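Local atomic coordinates of calreticulin, putative,Calreticulin, putative (Trypanosoma cruzi, PDB entry 5HCF), a protein that probably acts as a lectin-like chaperone, its globular domain having a legume lectin fold and being able to bind both carbohydrate and peptide. Residues G86-L91 against K225-G230; S68-F73 against K234-L239; A30-A35 against K256-M261; K135-P140 against E165-G170. One frame throughout, in Å; residues are numbered along the deposited sequence.

Interaction 1 of 4, residues G86-L91 against K225-G230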
loop_
_atom_site.group_PDB
_atom_site.type_symbol
_atom_site.label_atom_id
_atom_site.label_comp_id
_atom_site.label_asym_id
_atom_site.label_seq_id
_atom_site.Cartn_x
_atom_site.Cartn_y
_atom_site.Cartn_z
ATOM N N GLY A 86 6.791 -4.622 -1.049
ATOM C CA GLY A 86 5.939 -4.210 -2.149
ATOM C C GLY A 86 4.827 -3.316 -1.641
ATOM O O GLY A 86 3.702 -3.346 -2.141
ATOM N N TYR A 87 5.156 -2.504 -0.642
ATOM C CA TYR A 87 4.178 -1.629 -0.012
ATOM C C TYR A 87 4.420 -0.168 -0.379
ATOM O O TYR A 87 5.545 0.225 -0.692
ATOM C CB TYR A 87 4.227 -1.798 1.505
ATOM C CG TYR A 87 5.622 -1.676 2.079
ATOM C CD1 TYR A 87 6.159 -0.430 2.401
ATOM C CD2 TYR A 87 6.407 -2.803 2.295
ATOM C CE1 TYR A 87 7.441 -0.314 2.925
ATOM C CE2 TYR A 87 7.685 -2.696 2.818
ATOM C CZ TYR A 87 8.196 -1.452 3.132
ATOM O OH TYR A 87 9.465 -1.350 3.652
ATOM N N ILE A 88 3.361 0.635 -0.326
ATOM C CA ILE A 88 3.460 2.064 -0.605
ATOM C C ILE A 88 3.215 2.878 0.662
ATOM O O ILE A 88 2.752 2.344 1.675
ATOM C CB ILE A 88 2.454 2.516 -1.682
ATOM C CG1 ILE A 88 1.034 2.528 -1.105
ATOM C CG2 ILE A 88 2.545 1.621 -2.908
ATOM C CD1 ILE A 88 -0.008 3.124 -2.027
ATOM N N LYS A 89 3.530 4.170 0.596
ATOM C CA LYS A 89 3.315 5.075 1.720
ATOM C C LYS A 89 2.550 6.323 1.297
ATOM O O LYS A 89 2.736 6.833 0.191
ATOM C CB LYS A 89 4.652 5.484 2.343
ATOM C CG LYS A 89 5.444 4.338 2.968
ATOM C CD LYS A 89 6.755 4.853 3.537
ATOM C CE LYS A 89 7.411 3.838 4.444
ATOM N NZ LYS A 89 8.681 4.363 5.014
ATOM N N LEU A 90 1.701 6.820 2.191
ATOM C CA LEU A 90 1.019 8.091 1.975
ATOM C C LEU A 90 1.542 9.095 3.000
ATOM O O LEU A 90 1.493 8.843 4.204
ATOM C CB LEU A 90 -0.500 7.924 2.085
ATOM C CG LEU A 90 -1.109 6.789 1.252
ATOM C CD1 LEU A 90 -2.610 6.707 1.462
ATOM C CD2 LEU A 90 -0.787 6.966 -0.220
ATOM N N LEU A 91 2.053 10.227 2.522
ATOM C CA LEU A 91 2.787 11.138 3.391
ATOM C C LEU A 91 2.252 12.559 3.346
ATOM O O LEU A 91 1.829 13.036 2.292
ATOM C CB LEU A 91 4.269 11.154 3.009
ATOM C CG LEU A 91 4.952 9.816 2.709
ATOM C CD1 LEU A 91 4.990 9.532 1.214
ATOM C CD2 LEU A 91 6.357 9.788 3.290
ATOM N N LYS A 225 1.367 -1.074 -9.990
ATOM C CA LYS A 225 0.358 -0.496 -10.877
ATOM C C LYS A 225 -0.836 0.110 -10.139
ATOM O O LYS A 225 -1.123 -0.242 -8.993
ATOM C CB LYS A 225 -0.157 -1.546 -11.865
ATOM C CG LYS A 225 0.784 -1.858 -13.011
ATOM C CD LYS A 225 0.239 -2.990 -13.873
ATOM C CE LYS A 225 -1.105 -2.633 -14.491
ATOM N NZ LYS A 225 -1.046 -1.341 -15.215
ATOM N N ASP A 226 -1.519 1.021 -10.827
ATOM C CA ASP A 226 -2.824 1.529 -10.427
ATOM C C ASP A 226 -2.926 1.951 -8.963
ATOM O O ASP A 226 -3.712 1.383 -8.195
ATOM C CB ASP A 226 -3.893 0.476 -10.730
ATOM C CG ASP A 226 -3.974 0.139 -12.207
ATOM O OD1 ASP A 226 -4.400 1.008 -12.999
ATOM O OD2 ASP A 226 -3.605 -0.995 -12.579
ATOM N N ILE A 227 -2.135 2.947 -8.577
ATOM C CA ILE A 227 -2.291 3.560 -7.264
ATOM C C ILE A 227 -3.504 4.484 -7.282
ATOM O O ILE A 227 -3.449 5.588 -7.824
ATOM C CB ILE A 227 -1.036 4.340 -6.844
ATOM C CG1 ILE A 227 0.170 3.400 -6.807
ATOM C CG2 ILE A 227 -1.241 5.000 -5.485
ATOM C CD1 ILE A 227 1.477 4.086 -6.497
ATOM N N VAL A 228 -4.602 4.015 -6.696
ATOM C CA VAL A 228 -5.854 4.764 -6.685
ATOM C C VAL A 228 -6.209 5.263 -5.291
ATOM O O VAL A 228 -6.070 4.541 -4.307
ATOM C CB VAL A 228 -7.022 3.910 -7.213
ATOM C CG1 VAL A 228 -8.280 4.748 -7.324
ATOM C CG2 VAL A 228 -6.666 3.293 -8.555
ATOM N N ILE A 229 -6.665 6.507 -5.214
ATOM C CA ILE A 229 -7.124 7.074 -3.954
ATOM C C ILE A 229 -8.400 7.888 -4.169
ATOM O O ILE A 229 -8.484 8.695 -5.099
ATOM C CB ILE A 229 -6.034 7.952 -3.300
ATOM C CG1 ILE A 229 -4.719 7.174 -3.208
ATOM C CG2 ILE A 229 -6.471 8.410 -1.912
ATOM C CD1 ILE A 229 -3.574 7.956 -2.608
ATOM N N GLY A 230 -9.390 7.662 -3.308
ATOM C CA GLY A 230 -10.682 8.314 -3.421
ATOM C C GLY A 230 -11.483 8.273 -2.128
ATOM O O GLY A 230 -10.964 7.909 -1.072
#
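I88 meets I227 and L90 meets I229, two hydrocarbon pairs that face each other with no polar atom involved. L90 and I229 reach tip to tip, L90 CD2 lying 3.8 Å from I229 CD1; both side chains are extended at their second torsion. I88 and I227 instead pass alongside each other, offset and antiparallel, and the end of one, I88 CD1, rests 4.1 Å from the branch methyl I227 CG2. I227 can offer that methyl because CG2 stands anti to its backbone N while CG1 turns aside (chi1 -59°). The CA atoms of I88 and I227 are 8.9 Å apart, far beyond the spacing of hydrogen-bonded strands, so these are layers and not sheet neighbours. F73, on strand 69-76, touches both I88 and I227. Further out, K89 turns to the other face of its strand and forms a salt bridge with D214. On the second strand D226 adopts a left-handed backbone (phi 48°), and with I227 it makes a G1 beta bulge opposite strand 2-6. Pairs of buried aliphatic residues closing the gap between two antiparallel sheets are the core of the legume-lectin beta sandwich.

Interaction 2 of 4, residues S68-F73 against K234-L239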
loop_
_atom_site.group_PDB
_atom_site.type_symbol
_atom_site.label_atom_id
_atom_site.label_comp_id
_atom_site.label_asym_id
_atom_site.label_seq_id
_atom_site.Cartn_x
_atom_site.Cartn_y
_atom_site.Cartn_z
ATOM N N SER A 68 -15.034 8.972 3.688
ATOM C CA SER A 68 -14.239 7.769 3.491
ATOM C C SER A 68 -12.923 8.074 2.786
ATOM O O SER A 68 -12.789 9.083 2.082
ATOM C CB SER A 68 -15.025 6.725 2.695
ATOM O OG SER A 68 -15.970 6.056 3.520
ATOM N N LEU A 69 -11.955 7.189 2.979
ATOM C CA LEU A 69 -10.715 7.248 2.233
ATOM C C LEU A 69 -10.359 5.840 1.797
ATOM O O LEU A 69 -10.254 4.935 2.622
ATOM C CB LEU A 69 -9.588 7.866 3.070
ATOM C CG LEU A 69 -8.244 8.009 2.348
ATOM C CD1 LEU A 69 -8.342 9.058 1.257
ATOM C CD2 LEU A 69 -7.134 8.360 3.320
ATOM N N VAL A 70 -10.202 5.656 0.491
ATOM C CA VAL A 70 -9.889 4.346 -0.064
ATOM C C VAL A 70 -8.569 4.385 -0.823
ATOM O O VAL A 70 -8.373 5.231 -1.706
ATOM C CB VAL A 70 -11.003 3.848 -1.005
ATOM C CG1 VAL A 70 -10.722 2.420 -1.457
ATOM C CG2 VAL A 70 -12.357 3.932 -0.316
ATOM N N VAL A 71 -7.678 3.456 -0.483
ATOM C CA VAL A 71 -6.377 3.330 -1.133
ATOM C C VAL A 71 -6.259 1.973 -1.810
ATOM O O VAL A 71 -6.567 0.943 -1.213
ATOM C CB VAL A 71 -5.208 3.488 -0.131
ATOM C CG1 VAL A 71 -3.914 3.825 -0.864
ATOM C CG2 VAL A 71 -5.528 4.548 0.901
ATOM N N SER A 72 -5.810 1.972 -3.057
ATOM C CA SER A 72 -5.638 0.729 -3.789
ATOM C C SER A 72 -4.408 0.788 -4.686
ATOM O O SER A 72 -4.074 1.844 -5.228
ATOM C CB SER A 72 -6.886 0.425 -4.618
ATOM O OG SER A 72 -6.875 -0.917 -5.071
ATOM N N PHE A 73 -3.727 -0.347 -4.817
ATOM C CA PHE A 73 -2.617 -0.483 -5.750
ATOM C C PHE A 73 -2.307 -1.959 -5.928
ATOM O O PHE A 73 -2.740 -2.789 -5.128
ATOM C CB PHE A 73 -1.381 0.273 -5.258
ATOM C CG PHE A 73 -0.617 -0.446 -4.177
ATOM C CD1 PHE A 73 -1.047 -0.404 -2.857
ATOM C CD2 PHE A 73 0.540 -1.154 -4.476
ATOM C CE1 PHE A 73 -0.345 -1.061 -1.861
ATOM C CE2 PHE A 73 1.247 -1.809 -3.482
ATOM C CZ PHE A 73 0.805 -1.763 -2.175
ATOM N N LYS A 234 -17.037 1.593 -3.763
ATOM C CA LYS A 234 -17.497 0.928 -4.981
ATOM C C LYS A 234 -16.802 1.481 -6.213
ATOM O O LYS A 234 -16.444 0.732 -7.120
ATOM C CB LYS A 234 -19.014 1.052 -5.149
ATOM C CG LYS A 234 -19.814 0.081 -4.297
ATOM C CD LYS A 234 -21.270 0.507 -4.184
ATOM C CE LYS A 234 -22.060 -0.448 -3.304
ATOM N NZ LYS A 234 -23.461 0.019 -3.134
ATOM N N GLU A 235 -16.630 2.798 -6.243
ATOM C CA GLU A 235 -15.945 3.463 -7.343
ATOM C C GLU A 235 -14.545 2.897 -7.570
ATOM O O GLU A 235 -14.141 2.628 -8.703
ATOM C CB GLU A 235 -15.860 4.964 -7.085
ATOM C CG GLU A 235 -15.764 5.782 -8.353
ATOM C CD GLU A 235 -15.813 7.265 -8.088
ATOM O OE1 GLU A 235 -14.975 7.737 -7.294
ATOM O OE2 GLU A 235 -16.675 7.957 -8.673
ATOM N N VAL A 236 -13.813 2.721 -6.479
ATOM C CA VAL A 236 -12.463 2.187 -6.539
ATOM C C VAL A 236 -12.464 0.714 -6.936
ATOM O O VAL A 236 -11.637 0.283 -7.741
ATOM C CB VAL A 236 -11.745 2.357 -5.190
ATOM C CG1 VAL A 236 -10.440 1.580 -5.175
ATOM C CG2 VAL A 236 -11.514 3.832 -4.905
ATOM N N LEU A 237 -13.397 -0.051 -6.376
ATOM C CA LEU A 237 -13.506 -1.472 -6.693
ATOM C C LEU A 237 -13.939 -1.672 -8.143
ATOM O O LEU A 237 -13.528 -2.632 -8.791
ATOM C CB LEU A 237 -14.485 -2.164 -5.741
ATOM C CG LEU A 237 -14.035 -2.242 -4.279
ATOM C CD1 LEU A 237 -15.137 -2.804 -3.390
ATOM C CD2 LEU A 237 -12.762 -3.075 -4.155
ATOM N N ASP A 238 -14.764 -0.759 -8.650
ATOM C CA ASP A 238 -15.127 -0.770 -10.063
ATOM C C ASP A 238 -13.891 -0.554 -10.924
ATOM O O ASP A 238 -13.728 -1.177 -11.974
ATOM C CB ASP A 238 -16.168 0.305 -10.369
ATOM C CG ASP A 238 -17.551 -0.068 -9.881
ATOM O OD1 ASP A 238 -17.791 -1.273 -9.641
ATOM O OD2 ASP A 238 -18.396 0.843 -9.737
ATOM N N LEU A 239 -13.020 0.338 -10.466
ATOM C CA LEU A 239 -11.797 0.660 -11.186
ATOM C C LEU A 239 -10.814 -0.509 -11.141
ATOM O O LEU A 239 -9.996 -0.676 -12.045
ATOM C CB LEU A 239 -11.154 1.916 -10.596
ATOM C CG LEU A 239 -10.113 2.645 -11.443
ATOM C CD1 LEU A 239 -10.737 3.129 -12.734
ATOM C CD2 LEU A 239 -9.517 3.809 -10.670
#
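Strand residues 69-73 and the helical segment 234-239 run in broadly the same direction, and V70 and V236 mark their closest approach, CA to CA 7.3 Å. The helix shows its i to i+4 pattern in the bond from D238 N to K234 O, 2.7 Å, and in the next one, from L239 N to E235 O, 3.1 Å. The strand satisfies its own backbone through neighbours: V70 pairs with G230 and S72 with V228 on strand 223-230, while L69, V71 and F73 pair with strand 145-152. Against this sheet V236 supplies the helix's whole contact with 68-73. V70 CG1 sits against both of its methyls, 3.8 Å from V236 CG1 and at the same distance from V236 CG2. In V70 that methyl stands anti to the backbone N (chi1 -174°), which carries it out from the strand to the helix. In a legume-lectin sandwich a sheet has an inner and an outer face, and here the outer one is the helix-covered face: V71, whose CB turns away from the helix, touches I88 and L90 of the opposing sheet, whereas V70 and S72 point to the helix. S72 takes part through carbon, its CB 3.8 Å from V236 CG1. The hydroxyl of S72 is hydrogen-bonded to that of T149 on the adjacent strand, so this buried oxygen has a partner within the sheet. The same helix reaches strand 223-230 as well, through V236 and L239 packing on V228.

Interaction 3 of 4, residues A30-A35 against K256-M261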
loop_
_atom_site.group_PDB
_atom_site.type_symbol
_atom_site.label_atom_id
_atom_site.label_comp_id
_atom_site.label_asym_id
_atom_site.label_seq_id
_atom_site.Cartn_x
_atom_site.Cartn_y
_atom_site.Cartn_z
ATOM N N ALA A 30 6.361 -4.063 -18.690
ATOM C CA ALA A 30 5.308 -5.058 -18.515
ATOM C C ALA A 30 5.818 -6.373 -17.922
ATOM O O ALA A 30 5.029 -7.275 -17.645
ATOM C CB ALA A 30 4.613 -5.315 -19.839
ATOM N N GLY A 31 7.133 -6.497 -17.758
ATOM C CA GLY A 31 7.718 -7.694 -17.172
ATOM C C GLY A 31 8.043 -8.783 -18.182
ATOM O O GLY A 31 7.802 -8.610 -19.376
ATOM N N LYS A 32 8.591 -9.904 -17.710
ATOM C CA LYS A 32 8.894 -11.038 -18.590
ATOM C C LYS A 32 7.657 -11.663 -19.225
ATOM O O LYS A 32 7.696 -12.081 -20.382
ATOM C CB LYS A 32 9.640 -12.142 -17.839
ATOM C CG LYS A 32 10.975 -11.762 -17.245
ATOM C CD LYS A 32 11.711 -13.029 -16.839
ATOM C CE LYS A 32 10.870 -13.826 -15.847
ATOM N NZ LYS A 32 11.601 -14.976 -15.251
ATOM N N PHE A 33 6.569 -11.737 -18.467
ATOM C CA PHE A 33 5.293 -12.190 -19.011
ATOM C C PHE A 33 4.188 -11.231 -18.589
ATOM O O PHE A 33 4.279 -10.594 -17.541
ATOM C CB PHE A 33 4.973 -13.614 -18.545
ATOM C CG PHE A 33 4.577 -13.701 -17.103
ATOM C CD1 PHE A 33 5.536 -13.702 -16.107
ATOM C CD2 PHE A 33 3.243 -13.783 -16.743
ATOM C CE1 PHE A 33 5.174 -13.778 -14.782
ATOM C CE2 PHE A 33 2.875 -13.861 -15.415
ATOM C CZ PHE A 33 3.841 -13.859 -14.434
ATOM N N TYR A 34 3.145 -11.126 -19.403
ATOM C CA TYR A 34 2.114 -10.122 -19.173
ATOM C C TYR A 34 0.796 -10.478 -19.855
ATOM O O TYR A 34 0.781 -11.146 -20.892
ATOM C CB TYR A 34 2.601 -8.759 -19.667
ATOM C CG TYR A 34 3.310 -8.847 -20.996
ATOM C CD1 TYR A 34 2.590 -8.923 -22.182
ATOM C CD2 TYR A 34 4.697 -8.876 -21.069
ATOM C CE1 TYR A 34 3.227 -9.015 -23.400
ATOM C CE2 TYR A 34 5.344 -8.968 -22.288
ATOM C CZ TYR A 34 4.603 -9.038 -23.450
ATOM O OH TYR A 34 5.233 -9.130 -24.670
ATOM N N ALA A 35 -0.307 -10.029 -19.263
ATOM C CA ALA A 35 -1.625 -10.191 -19.865
ATOM C C ALA A 35 -1.757 -9.341 -21.129
ATOM O O ALA A 35 -2.387 -9.750 -22.105
ATOM C CB ALA A 35 -2.714 -9.829 -18.863
ATOM N N LYS A 256 1.096 -19.533 -17.487
ATOM C CA LYS A 256 1.174 -20.952 -17.812
ATOM C C LYS A 256 2.030 -21.185 -19.043
ATOM O O LYS A 256 2.730 -22.192 -19.139
ATOM C CB LYS A 256 -0.213 -21.557 -18.039
ATOM C CG LYS A 256 -0.145 -23.024 -18.469
ATOM C CD LYS A 256 -1.512 -23.689 -18.519
ATOM C CE LYS A 256 -1.421 -25.110 -19.083
ATOM N NZ LYS A 256 -0.589 -26.039 -18.264
ATOM N N VAL A 257 1.962 -20.255 -19.987
ATOM C CA VAL A 257 2.760 -20.359 -21.196
ATOM C C VAL A 257 4.247 -20.306 -20.867
ATOM O O VAL A 257 5.026 -21.126 -21.357
ATOM C CB VAL A 257 2.422 -19.242 -22.194
ATOM C CG1 VAL A 257 3.482 -19.176 -23.284
ATOM C CG2 VAL A 257 1.037 -19.471 -22.792
ATOM N N MET A 258 4.636 -19.339 -20.039
ATOM C CA MET A 258 6.015 -19.243 -19.570
ATOM C C MET A 258 6.408 -20.351 -18.578
ATOM O O MET A 258 7.528 -20.367 -18.078
ATOM C CB MET A 258 6.250 -17.883 -18.906
ATOM C CG MET A 258 7.707 -17.605 -18.557
ATOM S SD MET A 258 7.903 -16.368 -17.263
ATOM C CE MET A 258 7.772 -17.422 -15.818
ATOM N N GLU A 259 5.499 -21.275 -18.291
ATOM C CA GLU A 259 5.802 -22.345 -17.340
ATOM C C GLU A 259 5.762 -23.714 -18.007
ATOM O O GLU A 259 6.243 -24.705 -17.453
ATOM C CB GLU A 259 4.839 -22.311 -16.152
ATOM C CG GLU A 259 5.172 -21.261 -15.107
ATOM C CD GLU A 259 4.280 -21.358 -13.885
ATOM O OE1 GLU A 259 3.354 -22.197 -13.892
ATOM O OE2 GLU A 259 4.519 -20.614 -12.909
ATOM N N ASP A 260 5.189 -23.757 -19.204
ATOM C CA ASP A 260 5.152 -24.971 -20.008
ATOM C C ASP A 260 6.479 -25.120 -20.737
ATOM O O ASP A 260 6.887 -26.228 -21.086
ATOM C CB ASP A 260 3.967 -24.940 -20.972
ATOM C CG ASP A 260 2.650 -25.183 -20.264
ATOM O OD1 ASP A 260 2.691 -25.529 -19.066
ATOM O OD2 ASP A 260 1.583 -25.023 -20.894
ATOM N N MET A 261 7.139 -23.985 -20.958
ATOM C CA MET A 261 8.479 -23.948 -21.533
ATOM C C MET A 261 9.477 -24.572 -20.564
ATOM O O MET A 261 10.565 -24.987 -20.958
ATOM C CB MET A 261 8.895 -22.510 -21.863
ATOM C CG MET A 261 8.170 -21.904 -23.051
ATOM S SD MET A 261 8.694 -20.227 -23.427
ATOM C CE MET A 261 7.375 -19.711 -24.526
#
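M258 touches F33 and K32 from the last turns of helix 248-260. Taken in order from K256, that lysine sends an extended chain away from the loop, bending at its end to bring NZ within 3.4 Å of D260 OD1, a salt bridge whose hydrogen bond is weak; it spans one turn along the helix surface and takes no part in the contact. Two residues on, M258 points to the loop. Its CG is anti to the backbone N (chi1 -172°), and with the near-extended second torsion (-158°) this carries SD out to F33, the two side chains crossing at about a right angle; the bend at the third torsion only turns CE. The sulfur, SD, sits 3.7 Å from F33 CD1 and 4.8 Å from the ring centroid, 53° off the ring normal, an oblique approach. The same SD lies 4.2 Å from K32 CE, so the aliphatic part of this exposed lysine borders the sulfur. F33 also packs on A254 and L255 one turn earlier, and its ring makes a cation-pi contact with K76. The slanting approach of sulfur to the ring makes this a Met-aromatic contact, joining the C-terminal helix 248-260 to the loop between strands 26-29 and 42-45.

Interaction 4 of 4, residues K135-P140 against E165-G170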
loop_
_atom_site.group_PDB
_atom_site.type_symbol
_atom_site.label_atom_id
_atom_site.label_comp_id
_atom_site.label_asym_id
_atom_site.label_seq_id
_atom_site.Cartn_x
_atom_site.Cartn_y
_atom_site.Cartn_z
ATOM N N LYS A 135 -3.542 -7.525 13.186
ATOM C CA LYS A 135 -3.835 -8.740 12.430
ATOM C C LYS A 135 -2.738 -9.042 11.419
ATOM O O LYS A 135 -2.195 -8.130 10.792
ATOM C CB LYS A 135 -5.186 -8.622 11.719
ATOM C CG LYS A 135 -6.359 -8.457 12.671
ATOM C CD LYS A 135 -7.681 -8.810 12.018
ATOM C CE LYS A 135 -8.765 -8.971 13.074
ATOM N NZ LYS A 135 -10.127 -9.074 12.486
ATOM N N ARG A 136 -2.421 -10.323 11.247
ATOM C CA ARG A 136 -1.342 -10.697 10.345
ATOM C C ARG A 136 -1.892 -11.550 9.200
ATOM O O ARG A 136 -2.101 -12.754 9.359
ATOM C CB ARG A 136 -0.244 -11.453 11.101
ATOM C CG ARG A 136 0.249 -10.717 12.340
ATOM C CD ARG A 136 1.516 -11.310 12.945
ATOM N NE ARG A 136 2.733 -10.759 12.352
ATOM C CZ ARG A 136 3.324 -11.200 11.247
ATOM N NH1 ARG A 136 2.808 -12.214 10.563
ATOM N NH2 ARG A 136 4.431 -10.609 10.816
ATOM N N ILE A 137 -2.158 -10.911 8.062
ATOM C CA ILE A 137 -2.580 -11.618 6.855
ATOM C C ILE A 137 -1.419 -11.800 5.883
ATOM O O ILE A 137 -0.793 -10.828 5.458
ATOM C CB ILE A 137 -3.724 -10.886 6.132
ATOM C CG1 ILE A 137 -5.070 -11.224 6.775
ATOM C CG2 ILE A 137 -3.754 -11.277 4.663
ATOM C CD1 ILE A 137 -5.250 -10.653 8.154
ATOM N N ARG A 138 -1.129 -13.050 5.536
ATOM C CA ARG A 138 -0.097 -13.344 4.544
ATOM C C ARG A 138 -0.626 -13.101 3.133
ATOM O O ARG A 138 -1.784 -13.398 2.832
ATOM C CB ARG A 138 0.395 -14.787 4.683
ATOM C CG ARG A 138 1.156 -15.069 5.963
ATOM C CD ARG A 138 1.679 -16.499 5.966
ATOM N NE ARG A 138 2.739 -16.702 6.949
ATOM C CZ ARG A 138 4.016 -16.904 6.639
ATOM N NH1 ARG A 138 4.396 -16.941 5.367
ATOM N NH2 ARG A 138 4.915 -17.076 7.601
ATOM N N PHE A 139 0.221 -12.552 2.269
ATOM C CA PHE A 139 -0.171 -12.325 0.883
ATOM C C PHE A 139 0.294 -13.496 0.037
ATOM O O PHE A 139 1.238 -14.189 0.413
ATOM C CB PHE A 139 0.390 -10.997 0.358
ATOM C CG PHE A 139 1.878 -11.001 0.143
ATOM C CD1 PHE A 139 2.745 -10.673 1.178
ATOM C CD2 PHE A 139 2.412 -11.321 -1.099
ATOM C CE1 PHE A 139 4.114 -10.672 0.980
ATOM C CE2 PHE A 139 3.773 -11.323 -1.304
ATOM C CZ PHE A 139 4.628 -10.995 -0.264
ATOM N N PRO A 140 -0.371 -13.722 -1.107
ATOM C CA PRO A 140 -0.095 -14.897 -1.942
ATOM C C PRO A 140 1.328 -14.886 -2.484
ATOM O O PRO A 140 1.796 -13.870 -2.997
ATOM C CB PRO A 140 -1.121 -14.788 -3.076
ATOM C CG PRO A 140 -2.114 -13.754 -2.640
ATOM C CD PRO A 140 -1.425 -12.863 -1.668
ATOM N N GLU A 165 -11.383 -9.049 -3.192
ATOM C CA GLU A 165 -12.173 -9.762 -2.207
ATOM C C GLU A 165 -11.827 -9.347 -0.793
ATOM O O GLU A 165 -10.657 -9.168 -0.458
ATOM N N SER A 166 -12.853 -9.196 0.039
ATOM C CA SER A 166 -12.673 -8.815 1.434
ATOM C C SER A 166 -11.872 -9.862 2.213
ATOM O O SER A 166 -12.235 -11.041 2.239
ATOM C CB SER A 166 -14.036 -8.593 2.097
ATOM O OG SER A 166 -13.893 -8.077 3.406
ATOM N N LYS A 167 -10.785 -9.419 2.845
ATOM C CA LYS A 167 -9.937 -10.298 3.645
ATOM C C LYS A 167 -9.959 -9.961 5.137
ATOM O O LYS A 167 -9.833 -10.851 5.981
ATOM C CB LYS A 167 -8.494 -10.256 3.132
ATOM C CG LYS A 167 -8.131 -11.404 2.202
ATOM C CD LYS A 167 -7.424 -12.505 2.969
ATOM C CE LYS A 167 -7.216 -13.741 2.114
ATOM N NZ LYS A 167 -6.427 -14.774 2.841
ATOM N N ALA A 168 -10.116 -8.680 5.464
ATOM C CA ALA A 168 -10.175 -8.266 6.862
ATOM C C ALA A 168 -11.119 -7.086 7.050
ATOM O O ALA A 168 -11.222 -6.208 6.193
ATOM C CB ALA A 168 -8.788 -7.921 7.374
ATOM N N LYS A 169 -11.783 -7.063 8.200
ATOM C CA LYS A 169 -12.853 -6.110 8.454
ATOM C C LYS A 169 -12.983 -5.924 9.956
ATOM O O LYS A 169 -12.987 -6.904 10.698
ATOM C CB LYS A 169 -14.161 -6.621 7.839
ATOM C CG LYS A 169 -15.311 -5.631 7.778
ATOM C CD LYS A 169 -16.427 -6.209 6.904
ATOM C CE LYS A 169 -17.352 -5.135 6.341
ATOM N NZ LYS A 169 -18.072 -4.372 7.395
ATOM N N GLY A 170 -13.068 -4.676 10.409
ATOM C CA GLY A 170 -13.204 -4.411 11.831
ATOM C C GLY A 170 -13.126 -2.955 12.242
ATOM O O GLY A 170 -13.418 -2.057 11.454
#
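Segments 135-140 and 165-170 run nearly antiparallel without backbone pairing, I137 and K167 being closest at 8.1 Å between CA atoms. The spacing is bridged mainly by I137, whose branch methyl CG2 comes 4.2 Å from K167 CD, part-way along the lysine's aliphatic chain. K167 is bent at its base: its first two torsions, -98° and -97°, both lie off the usual staggered positions, which places CD beside I137 before CE and NZ run out straight. The delta methyl of the isoleucine points to the next residue, with I137 CD1 about 4.5 Å from A168 CB, a looser approach. That K167 and A168 can both turn to this side follows from a classic beta bulge, in which the two consecutive residues face F160 on strand 157-162. At the other end K135 stretches out beyond CG, bringing NZ to 4.0 Å from K169 O, too long for a hydrogen bond but placing the ammonium beside a carbonyl oxygen. Lysines thus supply much of this contact, which lies at the surface; K135, I137 and K167 also touch crystal neighbours, so their conformations may partly reflect lattice packing. Beneath the first segment, I137 pairs by backbone with V120 and packs on it, in strand 117-126 of one sheet. F139 and P140 lean on Y148 and H146 of strand 145-152, and strand 165-171 is held by strand 157-162, so the segment 135-140 lies where the two sheets come together along the edge.

From the N terminus, residues 30-35 open the longest loop, which interaction 3 closes only at 256-261. Inside it, 68-73 begins the loop closed by interaction 2 at 234-239, and inside that 86-91 begins the one closed by interaction 1 at 225-230. Interaction 4 forms the innermost loop, 135-140 to 165-170, so all four are nested and none cross. Interactions 1 and 2 share a sheet and touch, meeting through its neighbouring strands 69-76 and 223-230. Together they stack sheet, sheet and helix; interaction 4 lies at an edge, its centre about 16 Å from that of interaction 2, and interaction 3 ties the C-terminal helix to an early loop.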